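Local structure of murein peptide amidase A (Escherichia coli O157:H7, 5HXD) at residues A[11-16]-A[58-63]; A[18-23]-A[29-34]; A[78-83]-A[95-100]; A[89-94]-A[135-140]; A[140-145]-A[196-201]. The protein probably hydrolyses the gamma-D-glutamyl-diaminopimelate amide bond of the murein tripeptide, as a zinc-dependent peptidase of the M14 family acting in peptidoglycan breakdown. One frame throughout, in Å; residues are numbered along the deposited sequence.

Contact 1 (A[11-16]-A[58-63]); sequences GAFPPG and TLSCAL
The flank of helix 53-65 that carries Ser60 and Leu63 receives Phe13 and Pro14 from the loop leading into strand 18-22. Phe13 does most of the reaching. Its CG stands anti to its own carbonyl carbon (chi1 -74°), which swings the phenyl ring off the loop and over to the helix. The far end of the ring arrives at Ser60: CZ is 3.1 Å from Ser60 OG, and CE1 is 3.4 Å from the same oxygen. That oxygen lies at the ring's edge, near its plane, so the hydroxyl meets C-H groups and not the pi face. One helical turn later, Leu63 CD2 comes within 4.1 Å of Phe13 CE1, an ordinary apolar contact. In the M14 fold this helix follows directly on His49 and Glu52, the predicted zinc ligands near its start, although the contact itself lies well away from the metal, further along the helix. Ser60 OG has its polar partners elsewhere: it hydrogen-bonds to Leu86 O of the second subunit and also pairs with Arg64 NE. Phe13 packs on Leu88 of the second subunit as well, which places this junction at the dimer interface. Within the chain, the phenyl ring also meets Phe32, with the two planes about 40° apart. Pro14 sits at the other end of the contact, on the main chain of the helix: its CG is 3.8 Å from Leu63 O, and CD is 4.0 Å from that same carbonyl oxygen.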
# COMPACT_ATOMS: atom_id res chain seq x y z
N GLY A 11 8.78 14.96 3.70
CA GLY A 11 8.66 13.74 4.46
C GLY A 11 7.42 13.68 5.34
O GLY A 11 6.95 12.60 5.72
N ALA A 12 6.90 14.84 5.70
CA ALA A 12 5.70 14.89 6.52
C ALA A 12 4.56 15.51 5.74
O ALA A 12 4.74 15.97 4.61
CB ALA A 12 5.95 15.66 7.81
N PHE A 13 3.37 15.50 6.34
CA PHE A 13 2.21 16.13 5.75
C PHE A 13 2.07 17.57 6.28
O PHE A 13 2.30 17.82 7.48
CB PHE A 13 0.93 15.33 6.04
CG PHE A 13 0.81 14.05 5.23
CD1 PHE A 13 0.49 14.10 3.88
CD2 PHE A 13 0.98 12.81 5.84
CE1 PHE A 13 0.38 12.95 3.13
CE2 PHE A 13 0.86 11.64 5.09
CZ PHE A 13 0.56 11.71 3.74
N PRO A 14 1.71 18.51 5.40
CA PRO A 14 1.26 19.82 5.88
C PRO A 14 0.02 19.67 6.76
O PRO A 14 -0.81 18.79 6.48
CB PRO A 14 0.94 20.59 4.58
CG PRO A 14 0.72 19.51 3.54
CD PRO A 14 1.66 18.40 3.93
N PRO A 15 -0.12 20.52 7.79
CA PRO A 15 -1.20 20.48 8.80
C PRO A 15 -2.63 20.34 8.24
O PRO A 15 -2.87 20.58 7.05
CB PRO A 15 -1.06 21.83 9.52
CG PRO A 15 0.35 22.25 9.28
CD PRO A 15 0.75 21.70 7.95
N GLY A 16 -3.58 19.98 9.10
CA GLY A 16 -4.98 19.96 8.74
C GLY A 16 -5.52 18.60 8.33
O GLY A 16 -6.40 18.49 7.47
N THR A 58 1.46 8.23 -5.02
CA THR A 58 1.54 9.37 -5.93
C THR A 58 0.75 10.57 -5.41
O THR A 58 1.26 11.69 -5.37
CB THR A 58 1.01 9.03 -7.32
OG1 THR A 58 1.87 8.07 -7.94
CG2 THR A 58 0.97 10.29 -8.18
N LEU A 59 -0.49 10.31 -5.00
CA LEU A 59 -1.33 11.34 -4.40
C LEU A 59 -0.79 11.84 -3.06
O LEU A 59 -0.89 13.01 -2.76
CB LEU A 59 -2.76 10.82 -4.21
CG LEU A 59 -3.77 11.83 -3.67
CD1 LEU A 59 -3.83 13.06 -4.56
CD2 LEU A 59 -5.15 11.18 -3.55
N SER A 60 -0.20 10.94 -2.27
CA SER A 60 0.43 11.31 -1.00
C SER A 60 1.66 12.18 -1.24
O SER A 60 2.00 13.03 -0.41
CB SER A 60 0.82 10.07 -0.19
OG SER A 60 1.42 10.42 1.05
N CYS A 61 2.32 11.95 -2.37
CA CYS A 61 3.51 12.72 -2.75
C CYS A 61 3.10 14.08 -3.24
O CYS A 61 3.70 15.10 -2.89
CB CYS A 61 4.33 11.99 -3.82
SG CYS A 61 5.36 10.64 -3.18
N ALA A 62 2.05 14.10 -4.06
CA ALA A 62 1.53 15.34 -4.59
C ALA A 62 1.01 16.21 -3.46
O ALA A 62 1.28 17.40 -3.44
CB ALA A 62 0.45 15.07 -5.58
N LEU A 63 0.29 15.61 -2.52
CA LEU A 63 -0.25 16.34 -1.38
C LEU A 63 0.86 16.91 -0.51
O LEU A 63 0.71 17.96 0.10
CB LEU A 63 -1.16 15.42 -0.57
CG LEU A 63 -1.88 15.93 0.68
CD1 LEU A 63 -2.73 17.12 0.38
CD2 LEU A 63 -2.75 14.82 1.22

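Contact 2 (A[18-23]-A[29-34]); sequences EHYGRS and LIWFPA
Tyr20 lies against both Leu29 and Trp31 in the beta hairpin made by strands 18-22 and 28-31, and its side chain can be walked outward from the backbone. CB sits 3.9 Å from Trp31 CD1. From there CG turns into the space between the backbone N and the carbonyl carbon (chi1 67°), which lays the ring over the neighbouring strand. CD2 presses on Trp31 CD1 at 3.6 Å as part of an offset edge-to-face pair, in which the Tyr20 edge is directed to the indole face and the planes stand 78° apart. Next along that side, CE2 is 3.5 Å from Ile30 O, which lies at the edge of the ring and in its plane. The middle of the ring belongs to Leu29: CB sits 3.6 Å from the Tyr20 ring centroid, almost straight over the face, a CH-pi contact. At the tip, Tyr20 OH comes within 4.1 Å of Leu29 CD2. Ala140 of helix 136-148 touches both Tyr20 and Leu29, so this face of the hairpin is turned inward, while His19 and Ile30 run side by side on the other face. Four backbone hydrogen bonds join the strands. Glu18 and Trp31 exchange two of them, and Tyr20 N donates to Leu29 O. Glu18 CG crosses the Pro33 ring at about a right angle, 3.6 Å from Pro33 CG, before the rest of the side chain leads away. The last backbone bond, Leu29 N to Gly21 O at 2.9 Å, is straight at the hydrogen, yet the donor stands well above the carbonyl plane, 62° out of it.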
# COMPACT_ATOMS: atom_id res chain seq x y z
N GLU A 18 -7.70 15.32 9.12
CA GLU A 18 -8.91 15.02 9.88
C GLU A 18 -9.24 13.54 9.76
O GLU A 18 -8.72 12.86 8.89
CB GLU A 18 -10.08 15.87 9.38
CG GLU A 18 -9.90 17.38 9.46
CD GLU A 18 -9.48 17.87 10.85
OE1 GLU A 18 -9.95 17.32 11.87
OE2 GLU A 18 -8.69 18.83 10.90
N HIS A 19 -10.10 13.04 10.64
CA HIS A 19 -10.63 11.69 10.50
C HIS A 19 -12.13 11.68 10.16
O HIS A 19 -12.91 12.33 10.86
CB HIS A 19 -10.42 10.87 11.79
CG HIS A 19 -8.98 10.68 12.17
ND1 HIS A 19 -8.03 10.22 11.29
CD2 HIS A 19 -8.36 10.82 13.37
CE1 HIS A 19 -6.87 10.13 11.92
NE2 HIS A 19 -7.04 10.47 13.18
N TYR A 20 -12.55 10.93 9.14
CA TYR A 20 -13.99 10.71 8.90
C TYR A 20 -14.47 9.30 9.27
O TYR A 20 -15.54 8.86 8.82
CB TYR A 20 -14.36 10.99 7.45
CG TYR A 20 -13.77 10.00 6.45
CD1 TYR A 20 -14.50 8.91 6.01
CD2 TYR A 20 -12.49 10.18 5.94
CE1 TYR A 20 -13.97 8.03 5.10
CE2 TYR A 20 -11.95 9.31 5.04
CZ TYR A 20 -12.69 8.23 4.62
OH TYR A 20 -12.14 7.36 3.70
N GLY A 21 -13.69 8.57 10.08
CA GLY A 21 -14.20 7.34 10.65
C GLY A 21 -13.18 6.31 11.09
O GLY A 21 -12.04 6.65 11.40
N ARG A 22 -13.61 5.05 11.12
CA ARG A 22 -12.76 3.91 11.42
C ARG A 22 -13.01 2.72 10.46
O ARG A 22 -14.15 2.34 10.17
CB ARG A 22 -12.98 3.44 12.87
CG ARG A 22 -12.46 4.39 13.93
CD ARG A 22 -10.95 4.47 13.89
NE ARG A 22 -10.39 5.55 14.70
CZ ARG A 22 -9.16 5.52 15.21
NH1 ARG A 22 -8.40 4.46 14.98
NH2 ARG A 22 -8.68 6.52 15.95
N SER A 23 -11.91 2.15 9.97
CA SER A 23 -11.93 0.87 9.26
C SER A 23 -12.43 -0.23 10.16
O SER A 23 -12.41 -0.11 11.38
CB SER A 23 -10.53 0.50 8.73
OG SER A 23 -9.59 0.29 9.77
N LEU A 29 -10.00 6.38 9.39
CA LEU A 29 -10.22 6.87 8.04
C LEU A 29 -9.82 8.34 8.02
O LEU A 29 -10.34 9.15 8.76
CB LEU A 29 -11.67 6.62 7.63
CG LEU A 29 -12.00 5.11 7.60
CD1 LEU A 29 -13.48 4.85 7.55
CD2 LEU A 29 -11.31 4.41 6.42
N ILE A 30 -8.84 8.66 7.18
CA ILE A 30 -8.16 9.95 7.21
C ILE A 30 -8.50 10.76 5.96
O ILE A 30 -8.54 10.21 4.86
CB ILE A 30 -6.61 9.76 7.30
CG1 ILE A 30 -6.26 8.93 8.54
CG2 ILE A 30 -5.88 11.08 7.34
CD1 ILE A 30 -4.84 8.31 8.52
N TRP A 31 -8.76 12.06 6.13
CA TRP A 31 -8.91 12.93 4.96
C TRP A 31 -8.31 14.29 5.18
O TRP A 31 -8.04 14.72 6.31
CB TRP A 31 -10.38 13.08 4.56
CG TRP A 31 -11.22 13.86 5.51
CD1 TRP A 31 -11.47 13.56 6.82
CD2 TRP A 31 -11.95 15.07 5.23
NE1 TRP A 31 -12.31 14.51 7.37
CE2 TRP A 31 -12.61 15.44 6.42
CE3 TRP A 31 -12.10 15.87 4.09
CZ2 TRP A 31 -13.42 16.58 6.50
CZ3 TRP A 31 -12.91 16.99 4.17
CH2 TRP A 31 -13.55 17.34 5.37
N PHE A 32 -8.12 14.98 4.06
CA PHE A 32 -7.38 16.21 4.03
C PHE A 32 -8.25 17.28 3.42
O PHE A 32 -8.18 17.49 2.22
CB PHE A 32 -6.10 16.02 3.22
CG PHE A 32 -5.19 14.96 3.76
CD1 PHE A 32 -4.18 15.28 4.64
CD2 PHE A 32 -5.36 13.63 3.42
CE1 PHE A 32 -3.36 14.31 5.16
CE2 PHE A 32 -4.53 12.65 3.93
CZ PHE A 32 -3.53 13.00 4.81
N PRO A 33 -9.08 17.93 4.25
CA PRO A 33 -10.01 18.97 3.78
C PRO A 33 -9.28 20.12 3.08
O PRO A 33 -8.21 20.54 3.55
CB PRO A 33 -10.70 19.46 5.07
CG PRO A 33 -9.87 18.97 6.18
CD PRO A 33 -9.17 17.73 5.71
N ALA A 34 -9.84 20.59 1.97
CA ALA A 34 -9.25 21.68 1.20
C ALA A 34 -9.19 22.90 2.09
O ALA A 34 -10.14 23.16 2.84
CB ALA A 34 -10.04 21.97 -0.07
O HOH W 1 -14.11 15.14 9.53

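Contact 3 (A[78-83]-A[95-100]); sequences CVNPDG and VDLNRN
Leu97 reaches across to Asn80, the N-cap residue of helix 81-85, and touches it with a single methyl. CD1 lies 3.6 Å from both Asn80 CB and Asn80 CG, so the methyl sits over the flat of the amide, closest to the CB-CG bond. Val79 CG1 is a looser neighbour, 4.4 Å from Leu97 CD1. Both sides of this small buried contact are held from behind. Asn80 has its CG anti to the backbone N (chi1 -179°), which carries the amide forward over the first turn of the helix, where OD1 takes a weak capping bond from Gly83 N at 2.9 Å; ND2 has a weak bond to Ala90 O. On the other side, Leu97 sits inside an Asx turn, with Asp96 OD1 accepting from Asn98 N. The backbone bond from Arg99 N to Asp96 O, 2.8 Å long, folds the loop further, and Thr138 and Glu137 of helix 136-148 pack against Leu97. The outer shell leads to the metal. Asp96 OD1 also hydrogen-bonds to NE2 of His49, a predicted zinc ligand, and probably orients that imidazole, as the equivalent aspartate does in other M14 carboxypeptidases. The Leu97 side chain is about 10 Å from the zinc ion. Asp96 is steadied in turn by a salt bridge from its OD2 to Arg89 NH2, while OD1 meets Asn98 N on the anti side, 3.1 Å away.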
# COMPACT_ATOMS: atom_id res chain seq x y z
N CYS A 78 -6.46 7.02 1.27
CA CYS A 78 -6.74 5.59 1.35
C CYS A 78 -8.15 5.29 1.89
O CYS A 78 -8.42 5.40 3.09
CB CYS A 78 -5.67 4.91 2.20
SG CYS A 78 -5.58 3.14 2.02
N VAL A 79 -9.04 4.92 0.97
CA VAL A 79 -10.41 4.59 1.33
C VAL A 79 -10.43 3.32 2.20
O VAL A 79 -11.21 3.20 3.15
CB VAL A 79 -11.29 4.41 0.06
CG1 VAL A 79 -12.61 3.74 0.40
CG2 VAL A 79 -11.54 5.75 -0.63
N ASN A 80 -9.50 2.40 1.91
CA ASN A 80 -9.47 1.06 2.48
C ASN A 80 -8.17 0.74 3.20
O ASN A 80 -7.41 -0.09 2.76
CB ASN A 80 -9.71 0.06 1.35
CG ASN A 80 -9.75 -1.39 1.80
OD1 ASN A 80 -9.84 -1.69 2.99
ND2 ASN A 80 -9.70 -2.30 0.83
N PRO A 81 -7.89 1.41 4.33
CA PRO A 81 -6.58 1.27 4.98
C PRO A 81 -6.26 -0.13 5.53
O PRO A 81 -5.08 -0.41 5.79
CB PRO A 81 -6.63 2.29 6.12
CG PRO A 81 -8.05 2.62 6.31
CD PRO A 81 -8.74 2.40 5.01
N ASP A 82 -7.28 -0.98 5.71
CA ASP A 82 -7.06 -2.39 6.08
C ASP A 82 -6.66 -3.19 4.83
O ASP A 82 -5.88 -4.13 4.92
CB ASP A 82 -8.31 -3.03 6.71
CG ASP A 82 -8.66 -2.45 8.06
OD1 ASP A 82 -7.83 -1.76 8.68
OD2 ASP A 82 -9.80 -2.70 8.51
N GLY A 83 -7.24 -2.82 3.69
CA GLY A 83 -6.84 -3.35 2.40
C GLY A 83 -5.37 -3.11 2.12
O GLY A 83 -4.62 -4.09 1.96
N VAL A 95 -14.87 -8.31 1.35
CA VAL A 95 -15.80 -7.52 0.54
C VAL A 95 -15.05 -6.63 -0.45
O VAL A 95 -14.08 -5.96 -0.09
CB VAL A 95 -16.71 -6.65 1.43
CG1 VAL A 95 -17.60 -5.76 0.58
CG2 VAL A 95 -17.54 -7.53 2.37
N ASP A 96 -15.50 -6.63 -1.71
CA ASP A 96 -15.02 -5.68 -2.70
C ASP A 96 -15.76 -4.35 -2.46
O ASP A 96 -16.94 -4.23 -2.78
CB ASP A 96 -15.25 -6.21 -4.13
CG ASP A 96 -14.53 -5.38 -5.22
OD1 ASP A 96 -14.26 -4.16 -5.03
OD2 ASP A 96 -14.26 -5.97 -6.30
N LEU A 97 -15.08 -3.36 -1.87
CA LEU A 97 -15.73 -2.11 -1.49
C LEU A 97 -16.36 -1.40 -2.70
O LEU A 97 -17.29 -0.62 -2.56
CB LEU A 97 -14.74 -1.16 -0.79
CG LEU A 97 -14.31 -1.51 0.65
CD1 LEU A 97 -13.22 -0.57 1.13
CD2 LEU A 97 -15.48 -1.52 1.60
N ASN A 98 -15.83 -1.69 -3.89
CA ASN A 98 -16.36 -1.09 -5.11
C ASN A 98 -17.45 -1.97 -5.70
O ASN A 98 -17.74 -1.88 -6.90
CB ASN A 98 -15.24 -0.87 -6.13
CG ASN A 98 -15.55 0.27 -7.10
OD1 ASN A 98 -15.99 1.35 -6.70
ND2 ASN A 98 -15.29 0.03 -8.37
N ARG A 99 -18.04 -2.82 -4.87
CA ARG A 99 -19.30 -3.47 -5.21
C ARG A 99 -20.22 -3.31 -4.02
O ARG A 99 -21.34 -3.84 -4.02
CB ARG A 99 -19.13 -4.97 -5.54
CG ARG A 99 -18.20 -5.28 -6.70
CD ARG A 99 -18.74 -4.76 -8.01
NE ARG A 99 -17.83 -5.05 -9.11
CZ ARG A 99 -16.75 -4.34 -9.40
NH1 ARG A 99 -16.41 -3.29 -8.66
NH2 ARG A 99 -15.98 -4.71 -10.42
N ASN A 100 -19.76 -2.57 -3.02
CA ASN A 100 -20.47 -2.39 -1.75
C ASN A 100 -21.27 -1.06 -1.57
O ASN A 100 -21.87 -0.84 -0.52
CB ASN A 100 -19.46 -2.53 -0.60
CG ASN A 100 -20.11 -2.87 0.73
OD1 ASN A 100 -19.92 -2.17 1.73
ND2 ASN A 100 -20.90 -3.95 0.76

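Contact 4 (A[89-94]-A[135-140]); sequences RANANG and EPETQA
Glu135 OE1 is gripped by two asparagine amides from the loop 89-94. Asn91 ND2 donates to it at 2.8 Å on the anti lone pair, and Asn93 ND2 donates on the syn side. Asn91 ND2 gives a second bond to Glu137 OE1, 3.0 Å away, arriving from above that carboxylate's plane; both acceptors lie close to the plane of the Asn91 amide, so one NH2 group bridges two glutamates. The oxygen end of the same amide is fixed too, because Asn91 OD1 accepts from Asn93 N at 2.9 Å, an Asx turn set within the type I beta turn from Asn91 to Gly94. With chi1 at 75°, CG tucks between the backbone N and the carbonyl carbon, a position from which the amide can serve the turn and the glutamates together. A water extends the link, accepting from Ala92 N at 2.7 Å and donating to Glu137 OE2 at 2.8 Å. Both acids stand at the start of a helix, whose dipole would probably favour their negative charge. Glu135 is the N-cap of helix 136-148, and the contact thus ties that helix's first turn to a loop flanked by helix 81-85 and by strand 122-127.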
# COMPACT_ATOMS: atom_id res chain seq x y z
N ARG A 89 -7.03 -6.59 -2.26
CA ARG A 89 -7.95 -5.72 -2.99
C ARG A 89 -9.22 -5.36 -2.20
O ARG A 89 -9.71 -4.24 -2.27
CB ARG A 89 -8.34 -6.40 -4.30
CG ARG A 89 -9.54 -5.81 -4.98
CD ARG A 89 -9.99 -6.70 -6.12
NE ARG A 89 -11.17 -6.20 -6.81
CZ ARG A 89 -11.12 -5.43 -7.89
NH1 ARG A 89 -9.95 -5.08 -8.41
NH2 ARG A 89 -12.23 -5.03 -8.47
N ALA A 90 -9.73 -6.32 -1.45
CA ALA A 90 -10.91 -6.20 -0.60
C ALA A 90 -10.58 -5.63 0.77
O ALA A 90 -9.40 -5.48 1.11
CB ALA A 90 -11.55 -7.54 -0.44
N ASN A 91 -11.62 -5.30 1.57
CA ASN A 91 -11.40 -4.94 2.98
C ASN A 91 -11.27 -6.20 3.86
O ASN A 91 -11.17 -7.31 3.35
CB ASN A 91 -12.49 -3.99 3.51
CG ASN A 91 -13.85 -4.68 3.78
OD1 ASN A 91 -14.03 -5.87 3.55
ND2 ASN A 91 -14.80 -3.90 4.29
N ALA A 92 -11.28 -6.01 5.18
CA ALA A 92 -10.93 -7.10 6.08
C ALA A 92 -12.02 -8.18 6.12
O ALA A 92 -11.83 -9.23 6.75
CB ALA A 92 -10.67 -6.54 7.47
N ASN A 93 -13.14 -7.93 5.44
CA ASN A 93 -14.27 -8.87 5.35
C ASN A 93 -14.33 -9.67 4.04
O ASN A 93 -15.31 -10.36 3.77
CB ASN A 93 -15.60 -8.13 5.48
CG ASN A 93 -16.01 -7.92 6.92
OD1 ASN A 93 -15.61 -8.65 7.82
ND2 ASN A 93 -16.84 -6.90 7.14
N GLY A 94 -13.31 -9.54 3.20
CA GLY A 94 -13.38 -10.15 1.88
C GLY A 94 -14.42 -9.50 0.97
O GLY A 94 -14.80 -10.06 -0.06
N GLU A 135 -20.31 -2.13 4.55
CA GLU A 135 -18.98 -2.01 5.16
C GLU A 135 -18.71 -0.62 5.77
O GLU A 135 -19.15 0.40 5.24
CB GLU A 135 -17.90 -2.36 4.14
CG GLU A 135 -18.03 -3.77 3.57
CD GLU A 135 -18.09 -4.86 4.65
OE1 GLU A 135 -17.04 -5.16 5.29
OE2 GLU A 135 -19.21 -5.39 4.86
N PRO A 136 -17.96 -0.58 6.90
CA PRO A 136 -17.70 0.68 7.59
C PRO A 136 -16.93 1.67 6.72
O PRO A 136 -17.29 2.85 6.72
CB PRO A 136 -16.87 0.26 8.82
CG PRO A 136 -16.38 -1.09 8.54
CD PRO A 136 -17.33 -1.73 7.57
N GLU A 137 -15.92 1.20 6.00
CA GLU A 137 -15.23 2.03 5.02
C GLU A 137 -16.21 2.65 4.02
O GLU A 137 -16.02 3.79 3.60
CB GLU A 137 -14.19 1.22 4.25
CG GLU A 137 -13.01 0.74 5.07
CD GLU A 137 -13.26 -0.59 5.73
OE1 GLU A 137 -14.34 -1.18 5.54
OE2 GLU A 137 -12.36 -1.05 6.45
N THR A 138 -17.24 1.91 3.62
CA THR A 138 -18.19 2.41 2.63
C THR A 138 -19.12 3.49 3.19
O THR A 138 -19.34 4.54 2.58
CB THR A 138 -19.06 1.29 2.08
OG1 THR A 138 -18.21 0.28 1.52
CG2 THR A 138 -20.05 1.83 1.03
N GLN A 139 -19.69 3.19 4.35
CA GLN A 139 -20.57 4.12 5.03
C GLN A 139 -19.86 5.42 5.33
O GLN A 139 -20.41 6.49 5.07
CB GLN A 139 -21.12 3.49 6.30
CG GLN A 139 -22.22 2.48 5.99
CD GLN A 139 -22.42 1.42 7.06
OE1 GLN A 139 -22.02 1.61 8.22
NE2 GLN A 139 -23.03 0.30 6.69
N ALA A 140 -18.64 5.32 5.85
CA ALA A 140 -17.90 6.50 6.24
C ALA A 140 -17.67 7.44 5.07
O ALA A 140 -17.86 8.65 5.19
CB ALA A 140 -16.61 6.12 6.87
O HOH W 2 -11.55 -3.68 6.46

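Contact 5 (A[140-145]-A[196-201]); sequences ALCQLI and GSWCAD
A chi1 of -176° sends the Trp198 indole out from helix 195-201, with CG opposite the backbone N, and Cys142 on helix 136-148 turns SG anti to its carbonyl carbon (chi1 -80°), so that the sulfur comes to lie over that indole. SG is 3.5 Å from the centroid of the Trp198 six-membered ring and 18° off the ring normal. It is shifted toward the rim on the CZ2 and CE2 side, with CZ2 nearest at 3.4 Å from SG: a sulfur-aromatic contact over the face. Cys142 CB follows at 3.7 Å from Trp198 CZ2, and the outermost ring corner, CH2, reaches the helix backbone, 3.6 Å from Cys142 CA. One turn on, Ile145 approaches differently, its CD1 standing at the ring edge, 4.1 Å from Trp198 CZ3. The indole is thus bounded by Cys142 on one face and Ile145 at the edge, while Pro102 also packs on it. Phe195, one turn before Trp198, touches Ile145 as well. Helices packed through large side chains like this belong to the alpha/beta fold of M14 peptidases: the two helices precede the adjacent parallel strands 153-157 and 206-210, which end on the predicted zinc ligand His157 and the predicted catalytic Glu210.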
# COMPACT_ATOMS: atom_id res chain seq x y z
N ALA A 140 -18.64 5.32 5.85
CA ALA A 140 -17.90 6.50 6.24
C ALA A 140 -17.67 7.44 5.07
O ALA A 140 -17.86 8.65 5.19
CB ALA A 140 -16.61 6.12 6.87
N LEU A 141 -17.26 6.88 3.93
CA LEU A 141 -17.05 7.72 2.76
C LEU A 141 -18.37 8.31 2.27
O LEU A 141 -18.39 9.45 1.85
CB LEU A 141 -16.39 6.93 1.62
CG LEU A 141 -15.98 7.81 0.44
CD1 LEU A 141 -14.79 8.68 0.81
CD2 LEU A 141 -15.68 7.01 -0.81
N CYS A 142 -19.45 7.54 2.31
CA CYS A 142 -20.76 8.01 1.87
C CYS A 142 -21.27 9.20 2.67
O CYS A 142 -21.92 10.10 2.11
CB CYS A 142 -21.79 6.88 1.94
SG CYS A 142 -21.71 5.75 0.57
N GLN A 143 -20.98 9.20 3.97
CA GLN A 143 -21.41 10.29 4.84
C GLN A 143 -20.52 11.53 4.69
O GLN A 143 -21.02 12.67 4.72
CB GLN A 143 -21.45 9.83 6.29
CG GLN A 143 -22.71 9.03 6.62
CD GLN A 143 -23.99 9.64 6.00
OE1 GLN A 143 -24.23 10.86 6.09
NE2 GLN A 143 -24.80 8.78 5.36
N LEU A 144 -19.22 11.30 4.52
CA LEU A 144 -18.27 12.35 4.18
C LEU A 144 -18.77 13.14 2.97
O LEU A 144 -18.87 14.36 3.02
CB LEU A 144 -16.89 11.75 3.89
CG LEU A 144 -15.72 12.67 3.52
CD1 LEU A 144 -15.15 13.37 4.74
CD2 LEU A 144 -14.64 11.91 2.79
N ILE A 145 -19.11 12.44 1.89
CA ILE A 145 -19.51 13.09 0.65
C ILE A 145 -20.88 13.80 0.78
O ILE A 145 -21.17 14.72 0.02
CB ILE A 145 -19.50 12.07 -0.54
CG1 ILE A 145 -18.11 11.43 -0.64
CG2 ILE A 145 -19.83 12.73 -1.87
CD1 ILE A 145 -17.94 10.44 -1.77
N GLY A 196 -18.83 4.77 -8.45
CA GLY A 196 -19.38 5.55 -9.54
C GLY A 196 -20.86 5.31 -9.74
O GLY A 196 -21.58 6.23 -10.12
N SER A 197 -21.32 4.09 -9.50
CA SER A 197 -22.74 3.79 -9.61
C SER A 197 -23.53 4.54 -8.55
O SER A 197 -24.67 4.97 -8.78
CB SER A 197 -22.98 2.28 -9.47
OG SER A 197 -22.79 1.60 -10.69
N TRP A 198 -22.93 4.68 -7.37
CA TRP A 198 -23.55 5.40 -6.28
C TRP A 198 -23.56 6.90 -6.59
O TRP A 198 -24.50 7.62 -6.28
CB TRP A 198 -22.81 5.13 -4.99
CG TRP A 198 -23.42 5.75 -3.78
CD1 TRP A 198 -24.57 5.36 -3.15
CD2 TRP A 198 -22.91 6.86 -3.03
NE1 TRP A 198 -24.80 6.15 -2.05
CE2 TRP A 198 -23.80 7.08 -1.95
CE3 TRP A 198 -21.79 7.68 -3.16
CZ2 TRP A 198 -23.59 8.07 -1.02
CZ3 TRP A 198 -21.59 8.67 -2.25
CH2 TRP A 198 -22.49 8.85 -1.18
N CYS A 199 -22.48 7.35 -7.19
CA CYS A 199 -22.33 8.74 -7.55
C CYS A 199 -23.37 9.16 -8.61
O CYS A 199 -23.99 10.23 -8.49
CB CYS A 199 -20.90 8.98 -8.03
SG CYS A 199 -19.72 9.27 -6.69
N ALA A 200 -23.56 8.32 -9.62
CA ALA A 200 -24.53 8.60 -10.67
C ALA A 200 -25.93 8.75 -10.10
O ALA A 200 -26.69 9.62 -10.56
CB ALA A 200 -24.52 7.52 -11.72
N ASP A 201 -26.28 7.94 -9.11
CA ASP A 201 -27.63 8.05 -8.54
C ASP A 201 -27.85 9.33 -7.70
O ASP A 201 -28.99 9.77 -7.51
CB ASP A 201 -27.95 6.79 -7.74
CG ASP A 201 -28.16 5.57 -8.63
OD1 ASP A 201 -28.18 5.72 -9.88
OD2 ASP A 201 -28.35 4.46 -8.08

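Contacts 3, 4 and 5 are the buried ones; contacts 1 and 2 are partly so, and both touch the second subunit, as does contact 3, with Phe13 and Phe32 bringing contacts 1 and 2 together. Helix 136-148 is shared more widely: contact 4 uses its start, contact 5 its middle, Leu97 of contact 3 packs on it, and the hairpin of contact 2 lies against Ala140 and Leu144. Contacts 3 and 4 interlock, their segments alternating along the chain and Asn100 OD1 bonding Glu135 N. Chemistry changes with place. Contact 4 is all amide and carboxylate, contact 2 mixes backbone pairing with aromatic rings, and contacts 1, 3 and 5 rest on apolar or ring contacts, contact 3 nearest the zinc.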